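Long-range contact in cell division control protein 53 (Saccharomyces cerevisiae, PDB 3O2P), which forms the cullin scaffold of SCF ubiquitin ligases that mark proteins for proteasomal degradation, represented here by its C-terminal neddylation domain: residues L16-I28 / S51-A65. Residues are numbered along the deposited sequence; the frame is centred on the assembly and turned at random.
Sequences LNTERQIFLEACI and SHQRFNAKVSMVKRA
Leu24 is a knob in a hole formed by Met61, Val62 and Ala65 of helix 59-65 together with Ser51; its branched end sets CD1 3.6 Å from Met61 CB while CD2 turns to Ala57 CB. Ala65 sits in turn among Gln21, Leu24, Glu25 and Ile28, its small methyl suiting a spot where the helix axes, crossing at -68°, come within 8.9 Å. Farther along, Ile28 CD1 packs 3.7 Å from Ala65 CB. On the loop side, Phe55 presents its ring edge to Leu24 CG and one face, a flat apolar cover, to the aliphatic part of Arg20, whose CG makes a CH-pi contact 4.2 Å from the ring centroid. Phe23, with CG anti to the backbone N (chi1 171°), swings toward the loop, where Arg54 CB lies over its face (CH-pi), Phe23 CE1 lies over one face of the Arg54 guanidinium, turned 56° from the ring, and Ser51 OG, bonded to Cys47 O, approaches the edge. At the polar edge the Gln21 amide supplies an N-H from NE2 to Met61 O (3.2 Å), which also accepts the helical bond from Ala65 N. Arg20 NH2 holds Asn17 OD1 at 2.6 Å, and Glu25 reaches Lys72 in a salt bridge. Helix 8-35 thus packs on helix 59-71 and its preceding loop, as in the winged-helix fold of cullin neddylation domains.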
ATOM      1  N   LEU B  16     -21.108 -22.654   1.368  1.00 35.22           N
ATOM      2  CA  LEU B  16     -21.945 -21.832   0.495  1.00 42.51           C
ATOM      3  C   LEU B  16     -21.194 -20.667  -0.140  1.00 38.87           C
ATOM      4  O   LEU B  16     -21.250 -20.471  -1.352  1.00 35.99           O
ATOM      5  CB  LEU B  16     -23.156 -21.292   1.252  1.00 44.65           C
ATOM      6  CG  LEU B  16     -24.384 -22.195   1.277  1.00 55.05           C
ATOM      7  CD1 LEU B  16     -25.290 -21.853   2.454  1.00 54.48           C
ATOM      8  CD2 LEU B  16     -25.124 -22.083  -0.048  1.00 60.98           C
ATOM      9  N   ASN B  17     -20.502 -19.892   0.690  1.00 24.81           N
ATOM     10  CA  ASN B  17     -19.743 -18.744   0.198  1.00 33.45           C
ATOM     11  C   ASN B  17     -18.632 -19.136  -0.761  1.00 33.10           C
ATOM     12  O   ASN B  17     -18.476 -18.528  -1.827  1.00 33.96           O
ATOM     13  CB  ASN B  17     -19.157 -17.922   1.347  1.00 34.99           C
ATOM     14  CG  ASN B  17     -20.199 -17.084   2.047  1.00 57.50           C
ATOM     15  OD1 ASN B  17     -21.041 -16.456   1.406  1.00 66.32           O
ATOM     16  ND2 ASN B  17     -20.155 -17.072   3.373  1.00 68.00           N
ATOM     17  N   THR B  18     -17.874 -20.158  -0.379  1.00 27.46           N
ATOM     18  CA  THR B  18     -16.776 -20.654  -1.196  1.00 32.45           C
ATOM     19  C   THR B  18     -17.229 -21.062  -2.603  1.00 31.69           C
ATOM     20  O   THR B  18     -16.546 -20.771  -3.588  1.00 30.78           O
ATOM     21  CB  THR B  18     -16.061 -21.830  -0.493  1.00 34.64           C
ATOM     22  OG1 THR B  18     -15.296 -21.329   0.614  1.00 33.35           O
ATOM     23  CG2 THR B  18     -15.124 -22.539  -1.449  1.00 37.72           C
ATOM     24  N   GLU B  19     -18.389 -21.710  -2.697  1.00 25.22           N
ATOM     25  CA  GLU B  19     -18.919 -22.140  -3.988  1.00 32.89           C
ATOM     26  C   GLU B  19     -19.406 -20.967  -4.829  1.00 35.23           C
ATOM     27  O   GLU B  19     -19.255 -20.974  -6.050  1.00 25.31           O
ATOM     28  CB  GLU B  19     -20.043 -23.150  -3.803  1.00 35.02           C
ATOM     29  CG  GLU B  19     -19.565 -24.497  -3.294  1.00 47.86           C
ATOM     30  CD  GLU B  19     -20.717 -25.425  -2.922  1.00 58.51           C
ATOM     31  OE1 GLU B  19     -21.897 -25.051  -3.154  1.00 54.08           O
ATOM     32  OE2 GLU B  19     -20.435 -26.527  -2.394  1.00 63.66           O
ATOM     33  N   ARG B  20     -20.006 -19.971  -4.184  1.00 35.94           N
ATOM     34  CA  ARG B  20     -20.350 -18.741  -4.887  1.00 31.69           C
ATOM     35  C   ARG B  20     -19.084 -18.060  -5.410  1.00 26.96           C
ATOM     36  O   ARG B  20     -18.994 -17.721  -6.593  1.00 23.97           O
ATOM     37  CB  ARG B  20     -21.143 -17.788  -3.982  1.00 30.82           C
ATOM     38  CG  ARG B  20     -22.561 -18.285  -3.665  1.00 35.21           C
ATOM     39  CD  ARG B  20     -23.443 -17.208  -3.034  1.00 36.83           C
ATOM     40  NE  ARG B  20     -23.114 -16.961  -1.634  1.00 41.16           N
ATOM     41  CZ  ARG B  20     -23.864 -17.348  -0.605  1.00 37.21           C
ATOM     42  NH1 ARG B  20     -25.009 -17.991  -0.813  1.00 32.68           N
ATOM     43  NH2 ARG B  20     -23.476 -17.080   0.635  1.00 27.62           N
ATOM     44  N   GLN B  21     -18.107 -17.875  -4.524  1.00 19.85           N
ATOM     45  CA  GLN B  21     -16.883 -17.153  -4.861  1.00 19.04           C
ATOM     46  C   GLN B  21     -16.101 -17.831  -5.972  1.00 22.77           C
ATOM     47  O   GLN B  21     -15.651 -17.174  -6.910  1.00 23.05           O
ATOM     48  CB  GLN B  21     -16.016 -16.968  -3.617  1.00 16.42           C
ATOM     49  CG  GLN B  21     -16.694 -16.054  -2.586  1.00 23.40           C
ATOM     50  CD  GLN B  21     -17.169 -14.761  -3.216  1.00 27.29           C
ATOM     51  OE1 GLN B  21     -18.369 -14.456  -3.244  1.00 27.99           O
ATOM     52  NE2 GLN B  21     -16.230 -14.006  -3.756  1.00 24.24           N
ATOM     53  N   ILE B  22     -15.955 -19.148  -5.878  1.00 17.86           N
ATOM     54  CA  ILE B  22     -15.285 -19.901  -6.921  1.00 21.84           C
ATOM     55  C   ILE B  22     -15.999 -19.721  -8.262  1.00 24.80           C
ATOM     56  O   ILE B  22     -15.357 -19.622  -9.304  1.00 20.95           O
ATOM     57  CB  ILE B  22     -15.189 -21.392  -6.570  1.00 29.15           C
ATOM     58  CG1 ILE B  22     -14.022 -21.622  -5.603  1.00 28.46           C
ATOM     59  CG2 ILE B  22     -15.013 -22.227  -7.839  1.00 25.92           C
ATOM     60  CD1 ILE B  22     -14.035 -23.000  -4.948  1.00 28.46           C
ATOM     61  N   PHE B  23     -17.326 -19.677  -8.240  1.00 14.71           N
ATOM     62  CA  PHE B  23     -18.052 -19.475  -9.486  1.00 21.20           C
ATOM     63  C   PHE B  23     -17.816 -18.070 -10.040  1.00 24.81           C
ATOM     64  O   PHE B  23     -17.554 -17.906 -11.232  1.00 25.48           O
ATOM     65  CB  PHE B  23     -19.552 -19.748  -9.322  1.00 20.63           C
ATOM     66  CG  PHE B  23     -20.359 -19.357 -10.523  1.00 20.36           C
ATOM     67  CD1 PHE B  23     -20.519 -20.229 -11.586  1.00 28.34           C
ATOM     68  CD2 PHE B  23     -20.930 -18.100 -10.598  1.00 23.80           C
ATOM     69  CE1 PHE B  23     -21.256 -19.854 -12.706  1.00 35.08           C
ATOM     70  CE2 PHE B  23     -21.662 -17.714 -11.710  1.00 32.09           C
ATOM     71  CZ  PHE B  23     -21.825 -18.589 -12.768  1.00 28.83           C
ATOM     72  N   LEU B  24     -17.893 -17.059  -9.174  1.00 16.70           N
ATOM     73  CA  LEU B  24     -17.767 -15.677  -9.618  1.00 21.02           C
ATOM     74  C   LEU B  24     -16.352 -15.359 -10.078  1.00 22.51           C
ATOM     75  O   LEU B  24     -16.159 -14.542 -10.975  1.00 18.72           O
ATOM     76  CB  LEU B  24     -18.178 -14.697  -8.520  1.00 18.08           C
ATOM     77  CG  LEU B  24     -19.646 -14.679  -8.121  1.00 22.59           C
ATOM     78  CD1 LEU B  24     -19.852 -13.874  -6.836  1.00 17.33           C
ATOM     79  CD2 LEU B  24     -20.488 -14.137  -9.266  1.00 19.17           C
ATOM     80  N   GLU B  25     -15.362 -15.994  -9.458  1.00 18.24           N
ATOM     81  CA  GLU B  25     -13.986 -15.799  -9.889  1.00 17.72           C
ATOM     82  C   GLU B  25     -13.764 -16.277 -11.317  1.00 17.12           C
ATOM     83  O   GLU B  25     -13.104 -15.592 -12.097  1.00 23.51           O
ATOM     84  CB  GLU B  25     -12.989 -16.460  -8.929  1.00 10.35           C
ATOM     85  CG  GLU B  25     -12.791 -15.660  -7.642  1.00 17.92           C
ATOM     86  CD  GLU B  25     -11.741 -16.279  -6.728  1.00 22.39           C
ATOM     87  OE1 GLU B  25     -10.719 -16.784  -7.246  1.00 26.33           O
ATOM     88  OE2 GLU B  25     -11.949 -16.262  -5.496  1.00 31.63           O
ATOM     89  N   ALA B  26     -14.304 -17.446 -11.658  1.00 17.16           N
ATOM     90  CA  ALA B  26     -14.155 -17.964 -13.025  1.00 16.62           C
ATOM     91  C   ALA B  26     -14.953 -17.115 -14.007  1.00 22.54           C
ATOM     92  O   ALA B  26     -14.508 -16.857 -15.128  1.00 20.65           O
ATOM     93  CB  ALA B  26     -14.597 -19.393 -13.106  1.00 16.79           C
ATOM     94  N   CYS B  27     -16.138 -16.678 -13.589  1.00 19.01           N
ATOM     95  CA  CYS B  27     -16.931 -15.795 -14.432  1.00 21.19           C
ATOM     96  C   CYS B  27     -16.138 -14.525 -14.770  1.00 25.36           C
ATOM     97  O   CYS B  27     -16.040 -14.134 -15.924  1.00 27.05           O
ATOM     98  CB  CYS B  27     -18.243 -15.438 -13.737  1.00 28.32           C
ATOM     99  SG  CYS B  27     -19.360 -14.451 -14.741  1.00 42.39           S
ATOM    100  N   ILE B  28     -15.547 -13.901 -13.757  1.00 22.88           N
ATOM    101  CA  ILE B  28     -14.820 -12.656 -13.955  1.00 18.69           C
ATOM    102  C   ILE B  28     -13.619 -12.845 -14.892  1.00 20.63           C
ATOM    103  O   ILE B  28     -13.373 -12.019 -15.777  1.00 15.99           O
ATOM    104  CB  ILE B  28     -14.374 -12.060 -12.605  1.00 19.14           C
ATOM    105  CG1 ILE B  28     -15.583 -11.517 -11.839  1.00 18.94           C
ATOM    106  CG2 ILE B  28     -13.357 -10.954 -12.799  1.00 12.55           C
ATOM    107  CD1 ILE B  28     -15.272 -11.135 -10.427  1.00 12.19           C
ATOM    108  N   SER B  51     -23.971 -14.313 -14.323  1.00 32.43           N
ATOM    109  CA  SER B  51     -24.075 -15.236 -13.202  1.00 37.91           C
ATOM    110  C   SER B  51     -25.528 -15.522 -12.896  1.00 44.04           C
ATOM    111  O   SER B  51     -25.846 -16.474 -12.187  1.00 33.81           O
ATOM    112  CB  SER B  51     -23.428 -14.646 -11.956  1.00 40.08           C
ATOM    113  OG  SER B  51     -22.044 -14.451 -12.154  1.00 51.58           O
ATOM    114  N   HIS B  52     -26.409 -14.681 -13.423  1.00 54.68           N
ATOM    115  CA  HIS B  52     -27.835 -14.783 -13.143  1.00 55.44           C
ATOM    116  C   HIS B  52     -28.402 -16.170 -13.452  1.00 60.65           C
ATOM    117  O   HIS B  52     -29.342 -16.621 -12.797  1.00 59.76           O
ATOM    118  CB  HIS B  52     -28.595 -13.708 -13.914  1.00 51.55           C
ATOM    119  CG  HIS B  52     -30.042 -13.621 -13.558  1.00 59.17           C
ATOM    120  ND1 HIS B  52     -31.045 -13.990 -14.429  1.00 60.57           N
ATOM    121  CD2 HIS B  52     -30.656 -13.207 -12.425  1.00 62.48           C
ATOM    122  CE1 HIS B  52     -32.218 -13.802 -13.847  1.00 62.19           C
ATOM    123  NE2 HIS B  52     -32.009 -13.332 -12.631  1.00 65.89           N
ATOM    124  N   GLN B  53     -27.838 -16.838 -14.455  1.00 60.64           N
ATOM    125  CA  GLN B  53     -28.262 -18.190 -14.794  1.00 63.92           C
ATOM    126  C   GLN B  53     -28.177 -19.099 -13.570  1.00 59.07           C
ATOM    127  O   GLN B  53     -29.056 -19.931 -13.337  1.00 62.28           O
ATOM    128  CB  GLN B  53     -27.369 -18.761 -15.897  1.00 75.85           C
ATOM    129  CG  GLN B  53     -26.327 -19.738 -15.369  1.00 83.73           C
ATOM    130  CD  GLN B  53     -25.180 -19.967 -16.323  1.00 89.95           C
ATOM    131  OE1 GLN B  53     -25.377 -20.117 -17.527  1.00 94.42           O
ATOM    132  NE2 GLN B  53     -23.968 -20.008 -15.785  1.00 90.94           N
ATOM    133  N   ARG B  54     -27.108 -18.925 -12.797  1.00 52.55           N
ATOM    134  CA  ARG B  54     -26.761 -19.811 -11.690  1.00 42.30           C
ATOM    135  C   ARG B  54     -27.368 -19.337 -10.372  1.00 40.29           C
ATOM    136  O   ARG B  54     -28.061 -20.088  -9.684  1.00 40.14           O
ATOM    137  CB  ARG B  54     -25.234 -19.896 -11.571  1.00 37.35           C
ATOM    138  CG  ARG B  54     -24.718 -20.974 -10.643  1.00 43.33           C
ATOM    139  CD  ARG B  54     -24.817 -22.357 -11.268  1.00 49.04           C
ATOM    140  NE  ARG B  54     -23.838 -22.563 -12.333  1.00 59.27           N
ATOM    141  CZ  ARG B  54     -22.596 -22.999 -12.136  1.00 52.15           C
ATOM    142  NH1 ARG B  54     -22.173 -23.268 -10.905  1.00 46.68           N
ATOM    143  NH2 ARG B  54     -21.780 -23.168 -13.170  1.00 38.33           N
ATOM    144  N   PHE B  55     -27.099 -18.088 -10.016  1.00 40.85           N
ATOM    145  CA  PHE B  55     -27.662 -17.524  -8.799  1.00 39.30           C
ATOM    146  C   PHE B  55     -27.656 -16.004  -8.871  1.00 34.32           C
ATOM    147  O   PHE B  55     -27.147 -15.423  -9.829  1.00 35.95           O
ATOM    148  CB  PHE B  55     -26.902 -18.014  -7.562  1.00 33.67           C
ATOM    149  CG  PHE B  55     -25.555 -17.380  -7.392  1.00 37.67           C
ATOM    150  CD1 PHE B  55     -25.391 -16.293  -6.544  1.00 31.54           C
ATOM    151  CD2 PHE B  55     -24.455 -17.862  -8.081  1.00 40.04           C
ATOM    152  CE1 PHE B  55     -24.155 -15.701  -6.386  1.00 24.68           C
ATOM    153  CE2 PHE B  55     -23.208 -17.268  -7.928  1.00 39.98           C
ATOM    154  CZ  PHE B  55     -23.059 -16.186  -7.081  1.00 28.30           C
ATOM    155  N   ASN B  56     -28.235 -15.366  -7.860  1.00 32.68           N
ATOM    156  CA  ASN B  56     -28.282 -13.913  -7.813  1.00 40.10           C
ATOM    157  C   ASN B  56     -27.065 -13.315  -7.096  1.00 47.29           C
ATOM    158  O   ASN B  56     -27.045 -13.180  -5.872  1.00 48.16           O
ATOM    159  CB  ASN B  56     -29.579 -13.428  -7.175  1.00 39.51           C
ATOM    160  CG  ASN B  56     -29.677 -11.919  -7.159  1.00 55.88           C
ATOM    161  OD1 ASN B  56     -29.813 -11.301  -6.101  1.00 62.47           O
ATOM    162  ND2 ASN B  56     -29.573 -11.311  -8.338  1.00 56.38           N
ATOM    163  N   ALA B  57     -26.054 -12.961  -7.877  1.00 40.92           N
ATOM    164  CA  ALA B  57     -24.813 -12.437  -7.333  1.00 32.11           C
ATOM    165  C   ALA B  57     -25.007 -11.029  -6.784  1.00 28.66           C
ATOM    166  O   ALA B  57     -25.498 -10.144  -7.485  1.00 29.61           O
ATOM    167  CB  ALA B  57     -23.728 -12.446  -8.405  1.00 24.33           C
ATOM    168  N   LYS B  58     -24.629 -10.831  -5.525  1.00 23.51           N
ATOM    169  CA  LYS B  58     -24.633  -9.506  -4.924  1.00 23.63           C
ATOM    170  C   LYS B  58     -23.314  -8.799  -5.240  1.00 34.12           C
ATOM    171  O   LYS B  58     -22.274  -9.448  -5.396  1.00 33.21           O
ATOM    172  CB  LYS B  58     -24.804  -9.606  -3.406  1.00 20.79           C
ATOM    173  CG  LYS B  58     -26.146 -10.161  -2.950  1.00 20.68           C
ATOM    174  CD  LYS B  58     -27.302  -9.258  -3.339  1.00 22.39           C
ATOM    175  CE  LYS B  58     -28.616  -9.874  -2.848  1.00 29.43           C
ATOM    176  NZ  LYS B  58     -29.736  -8.887  -2.909  1.00 27.56           N
ATOM    177  N   VAL B  59     -23.356  -7.471  -5.311  1.00 23.26           N
ATOM    178  CA  VAL B  59     -22.176  -6.697  -5.653  1.00 26.58           C
ATOM    179  C   VAL B  59     -21.036  -7.031  -4.692  1.00 28.33           C
ATOM    180  O   VAL B  59     -19.888  -7.221  -5.106  1.00 24.22           O
ATOM    181  CB  VAL B  59     -22.469  -5.184  -5.623  1.00 26.87           C
ATOM    182  CG1 VAL B  59     -21.174  -4.374  -5.737  1.00 19.56           C
ATOM    183  CG2 VAL B  59     -23.454  -4.812  -6.731  1.00 26.57           C
ATOM    184  N   SER B  60     -21.364  -7.114  -3.409  1.00 19.70           N
ATOM    185  CA  SER B  60     -20.369  -7.404  -2.390  1.00 24.59           C
ATOM    186  C   SER B  60     -19.673  -8.737  -2.657  1.00 24.85           C
ATOM    187  O   SER B  60     -18.492  -8.888  -2.363  1.00 19.18           O
ATOM    188  CB  SER B  60     -21.007  -7.410  -1.004  1.00 24.90           C
ATOM    189  OG  SER B  60     -21.898  -8.495  -0.864  1.00 30.88           O
ATOM    190  N   MET B  61     -20.403  -9.703  -3.207  1.00 20.85           N
ATOM    191  CA  MET B  61     -19.789 -10.984  -3.540  1.00 24.16           C
ATOM    192  C   MET B  61     -18.847 -10.819  -4.708  1.00 19.81           C
ATOM    193  O   MET B  61     -17.755 -11.391  -4.720  1.00 22.08           O
ATOM    194  CB  MET B  61     -20.841 -12.025  -3.909  1.00 25.23           C
ATOM    195  CG  MET B  61     -21.781 -12.371  -2.795  1.00 27.60           C
ATOM    196  SD  MET B  61     -23.151 -13.307  -3.460  1.00 28.40           S
ATOM    197  CE  MET B  61     -24.144 -13.519  -1.975  1.00 32.26           C
ATOM    198  N   VAL B  62     -19.283 -10.048  -5.700  1.00 19.60           N
ATOM    199  CA  VAL B  62     -18.468  -9.831  -6.891  1.00 21.56           C
ATOM    200  C   VAL B  62     -17.160  -9.112  -6.545  1.00 19.32           C
ATOM    201  O   VAL B  62     -16.092  -9.477  -7.034  1.00 20.31           O
ATOM    202  CB  VAL B  62     -19.226  -9.060  -7.978  1.00 17.66           C
ATOM    203  CG1 VAL B  62     -18.311  -8.824  -9.197  1.00 17.08           C
ATOM    204  CG2 VAL B  62     -20.454  -9.840  -8.405  1.00 13.47           C
ATOM    205  N   LYS B  63     -17.256  -8.111  -5.678  1.00 17.29           N
ATOM    206  CA  LYS B  63     -16.091  -7.366  -5.233  1.00 18.40           C
ATOM    207  C   LYS B  63     -15.091  -8.239  -4.474  1.00 18.03           C
ATOM    208  O   LYS B  63     -13.889  -8.082  -4.666  1.00 19.67           O
ATOM    209  CB  LYS B  63     -16.521  -6.170  -4.397  1.00 15.41           C
ATOM    210  CG  LYS B  63     -17.382  -5.208  -5.190  1.00 30.15           C
ATOM    211  CD  LYS B  63     -17.580  -3.905  -4.453  1.00 28.60           C
ATOM    212  CE  LYS B  63     -16.270  -3.194  -4.257  1.00 22.12           C
ATOM    213  NZ  LYS B  63     -16.416  -2.035  -3.351  1.00 26.53           N
ATOM    214  N   ARG B  64     -15.575  -9.143  -3.622  1.00 17.65           N
ATOM    215  CA  ARG B  64     -14.687 -10.117  -2.977  1.00 20.38           C
ATOM    216  C   ARG B  64     -13.947 -10.956  -4.026  1.00 20.64           C
ATOM    217  O   ARG B  64     -12.732 -11.144  -3.942  1.00 20.44           O
ATOM    218  CB  ARG B  64     -15.439 -11.031  -1.994  1.00 21.40           C
ATOM    219  CG  ARG B  64     -15.965 -10.295  -0.758  1.00 41.07           C
ATOM    220  CD  ARG B  64     -16.242 -11.228   0.431  1.00 48.45           C
ATOM    221  NE  ARG B  64     -17.164 -12.316   0.112  1.00 54.51           N
ATOM    222  CZ  ARG B  64     -18.483 -12.181   0.008  1.00 58.46           C
ATOM    223  NH1 ARG B  64     -19.054 -10.997   0.191  1.00 60.66           N
ATOM    224  NH2 ARG B  64     -19.230 -13.234  -0.280  1.00 55.84           N
ATOM    225  N   ALA B  65     -14.684 -11.448  -5.017  1.00 12.59           N
ATOM    226  CA  ALA B  65     -14.087 -12.203  -6.115  1.00 12.21           C
ATOM    227  C   ALA B  65     -13.009 -11.363  -6.822  1.00 21.84           C
ATOM    228  O   ALA B  65     -11.905 -11.847  -7.115  1.00 18.44           O
ATOM    229  CB  ALA B  65     -15.178 -12.651  -7.105  1.00 13.52           C
TER
HETATM  230  O   HOH W   1     -19.818 -15.414  -1.461  1.00 37.33           O